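Local coordinates for arginase (Thermus thermophilus, PDB 2EF5), which probably catalyses the hydrolysis of L-arginine to L-ornithine and urea at a pair of manganese ions, at residues A72-V75 and L76-L80; Y28-L31 and L32-L35; L280-L284 and L285-I289; P148-T151 and E152-A156; E269-R272 and T273-M276. All blocks are in the same frame, centred on the assembly; numbering follows the deposited sequence.

How the contacts relate
The five contacts fall into two groups about the parallel sheet of the arginase fold. Contacts 1 and 4 lie together, centres about 13 Å apart, joined by Lys77 NZ to Val153 O at 2.8 Å. Contacts 2, 3 and 5 form the second group. Contact 2 meets both others: Leu35 CD2 is 3.7 Å from Leu282 CD2, and Ala29 CB is 4.0 Å from Asn271 ND2. Contacts 5 and 3 take the start and the end of helix 272-284, and Ile289 of contact 3 touches a bound guanidine. The Thr273 side chain lies about 8 Å from those of manganese ligands Asp217 and Asp219, the Leu76 side chain about 14 Å from manganese.

Contact 1: residues A72-V75 and L76-L80; sequences AALV and LKERL
Ala72 O accepts the amide of Leu76, N to O 3.0 Å, in the first of four consecutive i to i+4 bonds that identify this piece of alpha-helix 66-81 in the arginase fold. From this turn the Leu76 side chain packs on Val6 and Val8 of strand 2-8 and Val91 of strand 87-93, so the helix rests on the parallel sheet here. Ala73 O is next, 2.8 Å from Lys77 N with an N-H...O angle of 161°. Lys77 has CG anti to the backbone N (chi1 174°) and an extended chain beyond, which carries NZ past Leu74 to a hydrogen bond with Val153 O of helix 148-154; on the way Lys77 CD lies 4.3 Å from Leu74 CD1. Leu74 O receives Glu78 N at 3.0 Å, and Glu78 CG, anti to its own carbonyl carbon, lies 2.9 Å from that same oxygen, a close aliphatic approach beside the polar bond. Val75 belongs to the exposed side of the helix with Glu78 and Arg79. Its carbonyl closes the series: Arg79 N is 2.9 Å and Arg79 CB 3.4 Å from Val75 O.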
loop_
_atom_site.group_PDB
_atom_site.type_symbol
_atom_site.label_atom_id
_atom_site.label_comp_id
_atom_site.label_asym_id
_atom_site.label_seq_id
_atom_site.Cartn_x
_atom_site.Cartn_y
_atom_site.Cartn_z
ATOM N N ALA A 72 -32.839 29.860 19.468
ATOM C CA ALA A 72 -32.118 30.929 18.781
ATOM C C ALA A 72 -31.896 30.605 17.304
ATOM O O ALA A 72 -32.171 31.431 16.436
ATOM C CB ALA A 72 -30.783 31.185 19.468
ATOM N N ALA A 73 -31.392 29.407 17.026
ATOM C CA ALA A 73 -31.139 28.986 15.654
ATOM C C ALA A 73 -32.419 29.007 14.822
ATOM O O ALA A 73 -32.387 29.284 13.625
ATOM C CB ALA A 73 -30.531 27.592 15.640
ATOM N N LEU A 74 -33.544 28.711 15.463
ATOM C CA LEU A 74 -34.832 28.694 14.775
ATOM C C LEU A 74 -35.246 30.110 14.376
ATOM O O LEU A 74 -35.775 30.329 13.290
ATOM C CB LEU A 74 -35.903 28.055 15.675
ATOM C CG LEU A 74 -37.224 27.648 15.011
ATOM C CD1 LEU A 74 -36.946 26.761 13.801
ATOM C CD2 LEU A 74 -38.101 26.918 16.030
ATOM N N VAL A 75 -34.996 31.072 15.257
ATOM C CA VAL A 75 -35.322 32.461 14.962
ATOM C C VAL A 75 -34.454 32.896 13.783
ATOM O O VAL A 75 -34.919 33.594 12.879
ATOM C CB VAL A 75 -35.036 33.376 16.176
ATOM C CG1 VAL A 75 -35.224 34.839 15.797
ATOM C CG2 VAL A 75 -35.960 33.012 17.325
ATOM N N LEU A 76 -33.191 32.476 13.799
ATOM C CA LEU A 76 -32.261 32.810 12.722
ATOM C C LEU A 76 -32.742 32.210 11.400
ATOM O O LEU A 76 -32.788 32.895 10.383
ATOM C CB LEU A 76 -30.861 32.284 13.047
ATOM C CG LEU A 76 -29.787 32.415 11.964
ATOM C CD1 LEU A 76 -29.553 33.884 11.645
ATOM C CD2 LEU A 76 -28.498 31.760 12.447
ATOM N N LYS A 77 -33.096 30.930 11.421
ATOM C CA LYS A 77 -33.572 30.257 10.220
ATOM C C LYS A 77 -34.750 31.013 9.613
ATOM O O LYS A 77 -34.772 31.288 8.417
ATOM C CB LYS A 77 -33.992 28.824 10.550
ATOM C CG LYS A 77 -34.638 28.066 9.398
ATOM C CD LYS A 77 -35.154 26.714 9.862
ATOM C CE LYS A 77 -35.905 25.992 8.754
ATOM N NZ LYS A 77 -36.441 24.679 9.224
ATOM N N GLU A 78 -35.724 31.357 10.449
ATOM C CA GLU A 78 -36.912 32.068 9.987
ATOM C C GLU A 78 -36.585 33.445 9.433
ATOM O O GLU A 78 -37.176 33.882 8.443
ATOM C CB GLU A 78 -37.914 32.200 11.132
ATOM C CG GLU A 78 -38.234 30.877 11.794
ATOM C CD GLU A 78 -39.203 31.017 12.946
ATOM O OE1 GLU A 78 -38.982 31.891 13.815
ATOM O OE2 GLU A 78 -40.183 30.244 12.984
ATOM N N ARG A 79 -35.647 34.129 10.082
ATOM C CA ARG A 79 -35.242 35.457 9.648
ATOM C C ARG A 79 -34.619 35.423 8.258
ATOM O O ARG A 79 -34.892 36.289 7.430
ATOM C CB ARG A 79 -34.248 36.059 10.645
ATOM C CG ARG A 79 -33.820 37.470 10.292
ATOM C CD ARG A 79 -34.890 38.493 10.640
ATOM N NE ARG A 79 -34.785 39.687 9.805
ATOM C CZ ARG A 79 -35.075 40.916 10.219
ATOM N NH1 ARG A 79 -35.485 41.118 11.465
ATOM N NH2 ARG A 79 -34.967 41.945 9.386
ATOM N N LEU A 80 -33.787 34.418 8.004
ATOM C CA LEU A 80 -33.128 34.285 6.709
ATOM C C LEU A 80 -34.091 33.801 5.620
ATOM O O LEU A 80 -34.041 34.267 4.479
ATOM C CB LEU A 80 -31.936 33.323 6.816
ATOM C CG LEU A 80 -30.760 33.740 7.713
ATOM C CD1 LEU A 80 -29.667 32.685 7.638
ATOM C CD2 LEU A 80 -30.216 35.089 7.270
#

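Contact 2: residues Y28-L31 and L32-L35; sequences YARL and LEQL
Arg30 and Glu33 cross at about a right angle at the N-terminus of helix 31-37, where Arg30 holds the N-cap position after the preceding helix 22-28. The Arg30 chain bends at chi3, laying one face of its guanidinium over Glu33 CB, with NH2 3.3 Å from that carbon. Glu33 CG is anti to the carbonyl carbon, and the bend at chi2 (63°) turns the carboxylate back to the cap backbone, OE1 standing 3.1 Å from Arg30 CA. The guanidinium and carboxylate planes are 39° apart and Arg30 NE to Glu33 OE1 is 4.7 Å, so the opposite charges are near without meeting. With an alanine here in place of Glu33, the guanidinium would probably lose CG as part of its support and the nearby negative charge, and be freer to turn. Gln34 also reaches the cap backbone: its extended chain brings NE2 to weak bonds with Ala29 O (3.0 Å) and Arg30 O (3.4 Å), while its backbone N gives Arg30 O a firmer bond of 3.1 Å. On the buried side Leu31 and Leu35 pack as an i to i+4 pair; Leu31 touches Leu92 and Leu35 touches Ile90, both of strand 87-93. Leu35 N is 3.0 Å from Leu31 O, and Leu31 CD1 meets Leu35 CD1 at 3.7 Å.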
loop_
_atom_site.group_PDB
_atom_site.type_symbol
_atom_site.label_atom_id
_atom_site.label_comp_id
_atom_site.label_asym_id
_atom_site.label_seq_id
_atom_site.Cartn_x
_atom_site.Cartn_y
_atom_site.Cartn_z
ATOM N N TYR A 28 -17.152 46.023 14.314
ATOM C CA TYR A 28 -16.121 47.014 14.583
ATOM C C TYR A 28 -14.984 46.946 13.569
ATOM O O TYR A 28 -14.271 47.921 13.385
ATOM C CB TYR A 28 -15.578 46.867 16.007
ATOM C CG TYR A 28 -16.392 47.639 17.020
ATOM C CD1 TYR A 28 -16.513 49.026 16.925
ATOM C CD2 TYR A 28 -17.069 46.988 18.053
ATOM C CE1 TYR A 28 -17.293 49.750 17.830
ATOM C CE2 TYR A 28 -17.854 47.700 18.964
ATOM C CZ TYR A 28 -17.959 49.080 18.843
ATOM O OH TYR A 28 -18.737 49.811 19.714
ATOM N N ALA A 29 -14.820 45.801 12.913
ATOM C CA ALA A 29 -13.781 45.663 11.894
ATOM C C ALA A 29 -14.278 46.288 10.573
ATOM O O ALA A 29 -13.675 46.107 9.515
ATOM C CB ALA A 29 -13.435 44.199 11.692
ATOM N N ARG A 30 -15.390 47.016 10.656
ATOM C CA ARG A 30 -15.989 47.708 9.513
ATOM C C ARG A 30 -16.392 46.809 8.341
ATOM O O ARG A 30 -16.200 47.158 7.181
ATOM C CB ARG A 30 -15.041 48.811 9.024
ATOM C CG ARG A 30 -14.608 49.760 10.136
ATOM C CD ARG A 30 -13.698 50.863 9.630
ATOM N NE ARG A 30 -14.389 51.750 8.697
ATOM C CZ ARG A 30 -14.176 51.778 7.383
ATOM N NH1 ARG A 30 -13.280 50.965 6.831
ATOM N NH2 ARG A 30 -14.871 52.614 6.620
ATOM N N LEU A 31 -16.953 45.650 8.650
ATOM C CA LEU A 31 -17.394 44.726 7.615
ATOM C C LEU A 31 -18.381 45.431 6.691
ATOM O O LEU A 31 -18.305 45.345 5.469
ATOM C CB LEU A 31 -18.091 43.520 8.256
ATOM C CG LEU A 31 -19.009 42.701 7.338
ATOM C CD1 LEU A 31 -18.177 42.007 6.269
ATOM C CD2 LEU A 31 -19.794 41.687 8.169
ATOM N N LEU A 32 -19.308 46.139 7.309
ATOM C CA LEU A 32 -20.359 46.846 6.608
ATOM C C LEU A 32 -19.874 47.986 5.713
ATOM O O LEU A 32 -20.237 48.062 4.542
ATOM C CB LEU A 32 -21.342 47.357 7.646
ATOM C CG LEU A 32 -22.800 47.334 7.224
ATOM C CD1 LEU A 32 -23.665 47.048 8.443
ATOM C CD2 LEU A 32 -23.157 48.659 6.561
ATOM N N GLU A 33 -19.062 48.874 6.264
ATOM C CA GLU A 33 -18.540 49.992 5.493
ATOM C C GLU A 33 -17.740 49.482 4.289
ATOM O O GLU A 33 -17.854 50.015 3.185
ATOM C CB GLU A 33 -17.643 50.871 6.369
ATOM C CG GLU A 33 -18.334 51.545 7.556
ATOM C CD GLU A 33 -18.909 50.563 8.581
ATOM O OE1 GLU A 33 -18.455 49.401 8.645
ATOM O OE2 GLU A 33 -19.812 50.971 9.343
ATOM N N GLN A 34 -16.939 48.438 4.497
ATOM C CA GLN A 34 -16.126 47.900 3.414
ATOM C C GLN A 34 -16.955 47.183 2.357
ATOM O O GLN A 34 -16.582 47.161 1.186
ATOM C CB GLN A 34 -15.028 46.985 3.966
ATOM C CG GLN A 34 -14.076 47.706 4.924
ATOM C CD GLN A 34 -12.898 46.849 5.340
ATOM O OE1 GLN A 34 -11.986 46.610 4.556
ATOM N NE2 GLN A 34 -12.916 46.380 6.579
ATOM N N LEU A 35 -18.076 46.592 2.757
ATOM C CA LEU A 35 -18.936 45.927 1.787
ATOM C C LEU A 35 -19.540 46.991 0.869
ATOM O O LEU A 35 -19.711 46.766 -0.334
ATOM C CB LEU A 35 -20.045 45.137 2.490
ATOM C CG LEU A 35 -19.616 43.756 3.011
ATOM C CD1 LEU A 35 -20.746 43.130 3.808
ATOM C CD2 LEU A 35 -19.232 42.860 1.848
#

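Contact 3: residues L280-L284 and L285-I289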
loop_
_atom_site.group_PDB
_atom_site.type_symbol
_atom_site.label_atom_id
_atom_site.label_comp_id
_atom_site.label_asym_id
_atom_site.label_seq_id
_atom_site.Cartn_x
_atom_site.Cartn_y
_atom_site.Cartn_z
ATOM N N LEU A 280 -11.628 38.353 4.427
ATOM C CA LEU A 280 -11.960 37.139 3.696
ATOM C C LEU A 280 -13.370 37.235 3.129
ATOM O O LEU A 280 -13.615 36.771 2.021
ATOM C CB LEU A 280 -11.814 35.905 4.596
ATOM C CG LEU A 280 -10.359 35.586 4.950
ATOM C CD1 LEU A 280 -10.288 34.488 6.011
ATOM C CD2 LEU A 280 -9.620 35.154 3.690
ATOM N N ALA A 281 -14.290 37.845 3.866
ATOM C CA ALA A 281 -15.655 38.002 3.358
ATOM C C ALA A 281 -15.627 38.865 2.096
ATOM O O ALA A 281 -16.322 38.577 1.121
ATOM C CB ALA A 281 -16.551 38.653 4.406
ATOM N N LEU A 282 -14.819 39.923 2.111
ATOM C CA LEU A 282 -14.725 40.812 0.958
ATOM C C LEU A 282 -14.238 40.040 -0.271
ATOM O O LEU A 282 -14.785 40.193 -1.370
ATOM C CB LEU A 282 -13.791 41.986 1.268
ATOM C CG LEU A 282 -14.186 42.867 2.464
ATOM C CD1 LEU A 282 -13.126 43.958 2.646
ATOM C CD2 LEU A 282 -15.575 43.483 2.248
ATOM N N SER A 283 -13.224 39.199 -0.090
ATOM C CA SER A 283 -12.720 38.415 -1.209
ATOM C C SER A 283 -13.788 37.447 -1.702
ATOM O O SER A 283 -13.940 37.236 -2.908
ATOM C CB SER A 283 -11.478 37.622 -0.808
ATOM O OG SER A 283 -10.398 38.480 -0.508
ATOM N N LEU A 284 -14.526 36.848 -0.776
ATOM C CA LEU A 284 -15.568 35.910 -1.165
ATOM C C LEU A 284 -16.656 36.616 -1.961
ATOM O O LEU A 284 -17.288 36.017 -2.834
ATOM C CB LEU A 284 -16.181 35.242 0.067
ATOM C CG LEU A 284 -17.209 34.149 -0.235
ATOM C CD1 LEU A 284 -16.534 32.992 -0.947
ATOM C CD2 LEU A 284 -17.845 33.665 1.059
ATOM N N LEU A 285 -16.881 37.890 -1.656
ATOM C CA LEU A 285 -17.893 38.659 -2.361
ATOM C C LEU A 285 -17.394 39.447 -3.581
ATOM O O LEU A 285 -18.037 40.390 -4.028
ATOM C CB LEU A 285 -18.621 39.583 -1.379
ATOM C CG LEU A 285 -19.829 38.893 -0.722
ATOM C CD1 LEU A 285 -19.386 37.645 0.036
ATOM C CD2 LEU A 285 -20.521 39.862 0.207
ATOM N N GLY A 286 -16.244 39.065 -4.122
ATOM C CA GLY A 286 -15.766 39.740 -5.317
ATOM C C GLY A 286 -14.586 40.693 -5.285
ATOM O O GLY A 286 -14.116 41.108 -6.349
ATOM N N LYS A 287 -14.097 41.060 -4.103
ATOM C CA LYS A 287 -12.960 41.972 -4.059
ATOM C C LYS A 287 -11.762 41.267 -4.682
ATOM O O LYS A 287 -11.449 40.127 -4.337
ATOM C CB LYS A 287 -12.625 42.389 -2.618
ATOM C CG LYS A 287 -11.584 43.515 -2.538
ATOM C CD LYS A 287 -11.394 44.051 -1.117
ATOM C CE LYS A 287 -10.431 45.244 -1.101
ATOM N NZ LYS A 287 -10.174 45.765 0.280
ATOM N N ARG A 288 -11.108 41.945 -5.618
ATOM C CA ARG A 288 -9.943 41.389 -6.286
ATOM C C ARG A 288 -8.848 42.434 -6.435
ATOM O O ARG A 288 -9.129 43.629 -6.465
ATOM C CB ARG A 288 -10.357 40.838 -7.649
ATOM C CG ARG A 288 -11.199 39.588 -7.516
ATOM C CD ARG A 288 -12.244 39.470 -8.603
ATOM N NE ARG A 288 -11.655 39.433 -9.936
ATOM C CZ ARG A 288 -11.504 40.494 -10.719
ATOM N NH1 ARG A 288 -11.904 41.690 -10.309
ATOM N NH2 ARG A 288 -10.951 40.356 -11.916
ATOM N N ILE A 289 -7.602 41.967 -6.505
ATOM C CA ILE A 289 -6.437 42.839 -6.648
ATOM C C ILE A 289 -6.496 43.495 -8.015
ATOM O O ILE A 289 -6.383 44.709 -8.136
ATOM C CB ILE A 289 -5.133 42.051 -6.580
ATOM C CG1 ILE A 289 -5.020 41.360 -5.221
ATOM C CG2 ILE A 289 -3.956 42.998 -6.825
ATOM C CD1 ILE A 289 -3.865 40.362 -5.157
HETATM O O HOH W 1 -12.681 37.778 -5.235
HETATM O O HOH W 2 -9.200 39.227 -2.825
#
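Leu282 O and Lys287 N, 2.9 Å apart, make the outer bond of a Schellman motif that ends helix 272-284. The inner bond runs from Gly286 N to Ser283 O at 3.2 Å, the donor standing 68° out of the carbonyl plane. Gly286 is the C-prime residue; at its phi of 108° a side chain would jam against the preceding carbonyl oxygen.

The tight part is built round Leu285. Its N bonds to Ala281 O at 2.9 Å, and its CD1 lies 3.4 Å from that same oxygen and 4.0 Å from Leu284 CB. This side chain also packs on Phe88 and Ile90 of strand 87-93 and on Leu35. An alanine here would probably open a gap between the helix end and strand 87-93, taking one apolar partner from Phe88, Ile90 and Leu35.

The other side is loose. Lys287 runs extended alongside Leu282, pointing the same way; the contact is mainly between aliphatic carbons, Lys287 CD lying 4.0 Å from Leu282 CB. Further along the tail, Ile289 touches a bound guanidine. Two waters bridge the last helical turn and the tail: one donates to both Ser283 O and Lys287 O. The second donates to Lys287 O and accepts from Ser283 OG, which also bonds His243 ND1; that water lies 2.7 Å from Ser283 OG.

Contact 4: residues P148-T151 and E152-A156; sequences PRLT and EVFRA
The short helix 148-154, packed beside helix 66-81 in the arginase fold, carries two side-chain pairs, Leu150 with Phe154 and the charged Arg149 with Glu152, which faces Glu67 and Arg70 of helix 66-81. Leu150 O accepts Phe154 N at 2.9 Å and takes a second, weak bond from Val153 N at 3.3 Å. Phe154 CE2 meets Leu150 CD2 at 4.1 Å, the two side chains crossing obliquely. One face of the same ring is covered by Val153 CG2, which sits over the ring centre 3.6 Å above its plane; Leu150 and Phe154 both also touch Met100 and Val141. One residue further along, Arg155 N bonds Thr151 O at 3.1 Å as the chain leaves the helix.

On the charged side Arg149 and Glu152 run side by side, pointing the same way. NH1 of Arg149 makes a salt bridge to Glu152 OE2 at 3.3 Å, with guanidinium and carboxylate planes 76° apart, so the groups meet askew. Glu152 OE2 is paired with Arg70 as well, and Arg149 NE with Glu67. One carboxylate oxygen shared by two arginines implies a charge network tying helices 148-154 and 66-81 together, which probably favours the ionised form of Glu152.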
loop_
_atom_site.group_PDB
_atom_site.type_symbol
_atom_site.label_atom_id
_atom_site.label_comp_id
_atom_site.label_asym_id
_atom_site.label_seq_id
_atom_site.Cartn_x
_atom_site.Cartn_y
_atom_site.Cartn_z
ATOM N N PRO A 148 -32.679 14.327 17.728
ATOM C CA PRO A 148 -33.928 14.547 16.991
ATOM C C PRO A 148 -34.474 15.980 17.098
ATOM O O PRO A 148 -35.010 16.502 16.120
ATOM C CB PRO A 148 -34.873 13.513 17.604
ATOM C CG PRO A 148 -33.946 12.400 17.983
ATOM C CD PRO A 148 -32.790 13.146 18.603
ATOM N N ARG A 149 -34.344 16.601 18.276
ATOM C CA ARG A 149 -34.822 17.976 18.502
ATOM C C ARG A 149 -34.148 18.951 17.555
ATOM O O ARG A 149 -34.681 20.016 17.249
ATOM C CB ARG A 149 -34.536 18.455 19.940
ATOM C CG ARG A 149 -35.549 18.048 20.999
ATOM C CD ARG A 149 -36.917 18.620 20.752
ATOM N NE ARG A 149 -37.167 19.981 21.194
ATOM C CZ ARG A 149 -38.225 20.683 20.821
ATOM N NH1 ARG A 149 -39.103 20.142 20.004
ATOM N NH2 ARG A 149 -38.400 21.927 21.253
ATOM N N LEU A 150 -32.961 18.583 17.102
ATOM C CA LEU A 150 -32.204 19.444 16.213
ATOM C C LEU A 150 -32.361 19.082 14.744
ATOM O O LEU A 150 -32.601 19.952 13.905
ATOM C CB LEU A 150 -30.729 19.409 16.603
ATOM C CG LEU A 150 -30.398 19.881 18.027
ATOM C CD1 LEU A 150 -28.903 19.755 18.272
ATOM C CD2 LEU A 150 -30.846 21.324 18.211
ATOM N N THR A 151 -32.228 17.800 14.432
ATOM C CA THR A 151 -32.348 17.352 13.053
ATOM C C THR A 151 -33.748 17.570 12.485
ATOM O O THR A 151 -33.893 17.841 11.292
ATOM C CB THR A 151 -31.983 15.857 12.916
ATOM O OG1 THR A 151 -32.831 15.073 13.764
ATOM C CG2 THR A 151 -30.523 15.628 13.314
ATOM N N GLU A 152 -34.772 17.472 13.332
ATOM C CA GLU A 152 -36.146 17.646 12.866
ATOM C C GLU A 152 -36.403 19.011 12.243
ATOM O O GLU A 152 -37.227 19.137 11.339
ATOM C CB GLU A 152 -37.152 17.408 14.005
ATOM C CG GLU A 152 -36.966 18.288 15.227
ATOM C CD GLU A 152 -38.047 18.067 16.273
ATOM O OE1 GLU A 152 -38.517 16.918 16.409
ATOM O OE2 GLU A 152 -38.419 19.037 16.966
ATOM N N VAL A 153 -35.700 20.035 12.711
ATOM C CA VAL A 153 -35.904 21.368 12.161
ATOM C C VAL A 153 -34.694 21.959 11.437
ATOM O O VAL A 153 -34.823 22.977 10.754
ATOM C CB VAL A 153 -36.341 22.364 13.258
ATOM C CG1 VAL A 153 -37.731 22.003 13.764
ATOM C CG2 VAL A 153 -35.337 22.355 14.402
ATOM N N PHE A 154 -33.527 21.335 11.569
ATOM C CA PHE A 154 -32.337 21.869 10.913
ATOM C C PHE A 154 -31.694 21.012 9.826
ATOM O O PHE A 154 -30.778 21.478 9.143
ATOM C CB PHE A 154 -31.284 22.242 11.959
ATOM C CG PHE A 154 -31.769 23.240 12.974
ATOM C CD1 PHE A 154 -32.372 24.419 12.565
ATOM C CD2 PHE A 154 -31.649 22.985 14.338
ATOM C CE1 PHE A 154 -32.855 25.330 13.494
ATOM C CE2 PHE A 154 -32.128 23.889 15.277
ATOM C CZ PHE A 154 -32.732 25.063 14.858
ATOM N N ARG A 155 -32.146 19.772 9.652
ATOM C CA ARG A 155 -31.567 18.934 8.603
ATOM C C ARG A 155 -31.763 19.746 7.326
ATOM O O ARG A 155 -32.871 20.212 7.053
ATOM C CB ARG A 155 -32.306 17.593 8.500
ATOM C CG ARG A 155 -31.689 16.615 7.500
ATOM C CD ARG A 155 -32.314 15.223 7.601
ATOM N NE ARG A 155 -33.716 15.199 7.189
ATOM C CZ ARG A 155 -34.132 15.287 5.928
ATOM N NH1 ARG A 155 -33.250 15.405 4.945
ATOM N NH2 ARG A 155 -35.432 15.258 5.652
ATOM N N ALA A 156 -30.705 19.941 6.545
ATOM C CA ALA A 156 -30.860 20.742 5.338
ATOM C C ALA A 156 -29.890 20.452 4.203
ATOM O O ALA A 156 -29.981 21.071 3.144
ATOM C CB ALA A 156 -30.799 22.226 5.700
#

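Contact 5: residues E269-R272 and T273-M276; sequences ERNR and TAEM
Asn271 lays its side-chain amide against the Ala274 methyl, OD1 coming within 3.3 Å of CB, at the N-terminus of helix 272-284. Asn271 is the N-cap residue and also belongs to a type I' beta turn from Glu269 to Arg272. With chi1 at -153°, Asn271 swings its amide away from its own N and beside Ala274; its side chain makes no capping bond, and ND2 instead bonds Ala25 O of helix 22-28. The backbone opens the helix: Glu275 N reaches Asn271 O at 3.0 Å with an N-H...O angle of 160°.

The Glu275 chain runs extended beyond CG toward the turn, CG passing 3.1 Å from Asn271 O. Its OE1 takes a water hydrogen bond of 2.7 Å, and that water also donates to Arg270 O; a second water donates to Glu275 OE2 and accepts a weak bond from Asn271 ND2. The carboxylate is thus tied to the turn by solvent, and its negative charge near a helix start probably suits the local dipole.

Within the turn, Glu269 OE1 lies 2.8 Å from Arg272 NH2 and well out of the guanidinium plane, so the pairing is one of charges. Thr273 OG1 bonds Asp268 OD1 and Gly228 N. Last, Met276 N bonds Arg272 O at 2.9 Å, and Met276 CG lies 3.0 Å from Arg272 O.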
loop_
_atom_site.group_PDB
_atom_site.type_symbol
_atom_site.label_atom_id
_atom_site.label_comp_id
_atom_site.label_asym_id
_atom_site.label_seq_id
_atom_site.Cartn_x
_atom_site.Cartn_y
_atom_site.Cartn_z
ATOM N N GLU A 269 -5.982 39.649 19.545
ATOM C CA GLU A 269 -4.973 40.684 19.684
ATOM C C GLU A 269 -5.313 41.828 18.729
ATOM O O GLU A 269 -5.225 41.689 17.503
ATOM C CB GLU A 269 -3.588 40.113 19.365
ATOM C CG GLU A 269 -3.332 38.778 20.058
ATOM C CD GLU A 269 -1.918 38.264 19.873
ATOM O OE1 GLU A 269 -1.365 38.421 18.766
ATOM O OE2 GLU A 269 -1.366 37.683 20.834
ATOM N N ARG A 270 -5.729 42.953 19.295
ATOM C CA ARG A 270 -6.066 44.124 18.495
ATOM C C ARG A 270 -7.135 43.821 17.447
ATOM O O ARG A 270 -7.118 44.379 16.347
ATOM C CB ARG A 270 -4.817 44.646 17.792
ATOM C CG ARG A 270 -3.638 44.880 18.708
ATOM C CD ARG A 270 -3.850 46.100 19.570
ATOM N NE ARG A 270 -2.610 46.519 20.213
ATOM C CZ ARG A 270 -2.470 47.654 20.885
ATOM N NH1 ARG A 270 -3.498 48.485 21.003
ATOM N NH2 ARG A 270 -1.300 47.960 21.433
ATOM N N ASN A 271 -8.052 42.920 17.779
ATOM C CA ASN A 271 -9.140 42.573 16.872
ATOM C C ASN A 271 -8.667 42.064 15.511
ATOM O O ASN A 271 -9.437 42.078 14.555
ATOM C CB ASN A 271 -10.030 43.812 16.662
ATOM C CG ASN A 271 -11.457 43.450 16.316
ATOM O OD1 ASN A 271 -12.010 42.509 16.876
ATOM N ND2 ASN A 271 -12.071 44.211 15.407
ATOM N N ARG A 272 -7.423 41.602 15.413
ATOM C CA ARG A 272 -6.909 41.161 14.118
ATOM C C ARG A 272 -7.588 39.939 13.526
ATOM O O ARG A 272 -7.585 39.758 12.305
ATOM C CB ARG A 272 -5.393 40.946 14.178
ATOM C CG ARG A 272 -4.924 39.781 15.022
ATOM C CD ARG A 272 -3.396 39.798 15.077
ATOM N NE ARG A 272 -2.831 38.566 15.619
ATOM C CZ ARG A 272 -1.529 38.330 15.728
ATOM N NH1 ARG A 272 -0.653 39.244 15.334
ATOM N NH2 ARG A 272 -1.104 37.181 16.232
ATOM N N THR A 273 -8.182 39.108 14.372
ATOM C CA THR A 273 -8.865 37.926 13.873
ATOM C C THR A 273 -10.154 38.350 13.185
ATOM O O THR A 273 -10.501 37.847 12.114
ATOM C CB THR A 273 -9.176 36.941 15.007
ATOM O OG1 THR A 273 -7.948 36.534 15.621
ATOM C CG2 THR A 273 -9.896 35.707 14.460
ATOM N N ALA A 274 -10.859 39.292 13.794
ATOM C CA ALA A 274 -12.098 39.790 13.207
ATOM C C ALA A 274 -11.766 40.514 11.895
ATOM O O ALA A 274 -12.491 40.384 10.905
ATOM C CB ALA A 274 -12.794 40.746 14.173
ATOM N N GLU A 275 -10.673 41.276 11.889
ATOM C CA GLU A 275 -10.277 41.996 10.680
ATOM C C GLU A 275 -9.923 40.986 9.593
ATOM O O GLU A 275 -10.194 41.218 8.414
ATOM C CB GLU A 275 -9.087 42.925 10.964
ATOM C CG GLU A 275 -9.381 43.938 12.076
ATOM C CD GLU A 275 -8.207 44.840 12.408
ATOM O OE1 GLU A 275 -7.046 44.430 12.182
ATOM O OE2 GLU A 275 -8.449 45.959 12.916
ATOM N N MET A 276 -9.324 39.866 9.993
ATOM C CA MET A 276 -8.960 38.809 9.052
ATOM C C MET A 276 -10.206 38.290 8.351
ATOM O O MET A 276 -10.255 38.215 7.123
ATOM C CB MET A 276 -8.304 37.631 9.775
ATOM C CG MET A 276 -6.831 37.790 10.125
ATOM S SD MET A 276 -5.738 37.622 8.696
ATOM C CE MET A 276 -6.581 36.324 7.756
HETATM O O HOH W 3 -5.361 44.764 14.304
HETATM O O HOH W 4 -10.215 46.787 14.461
#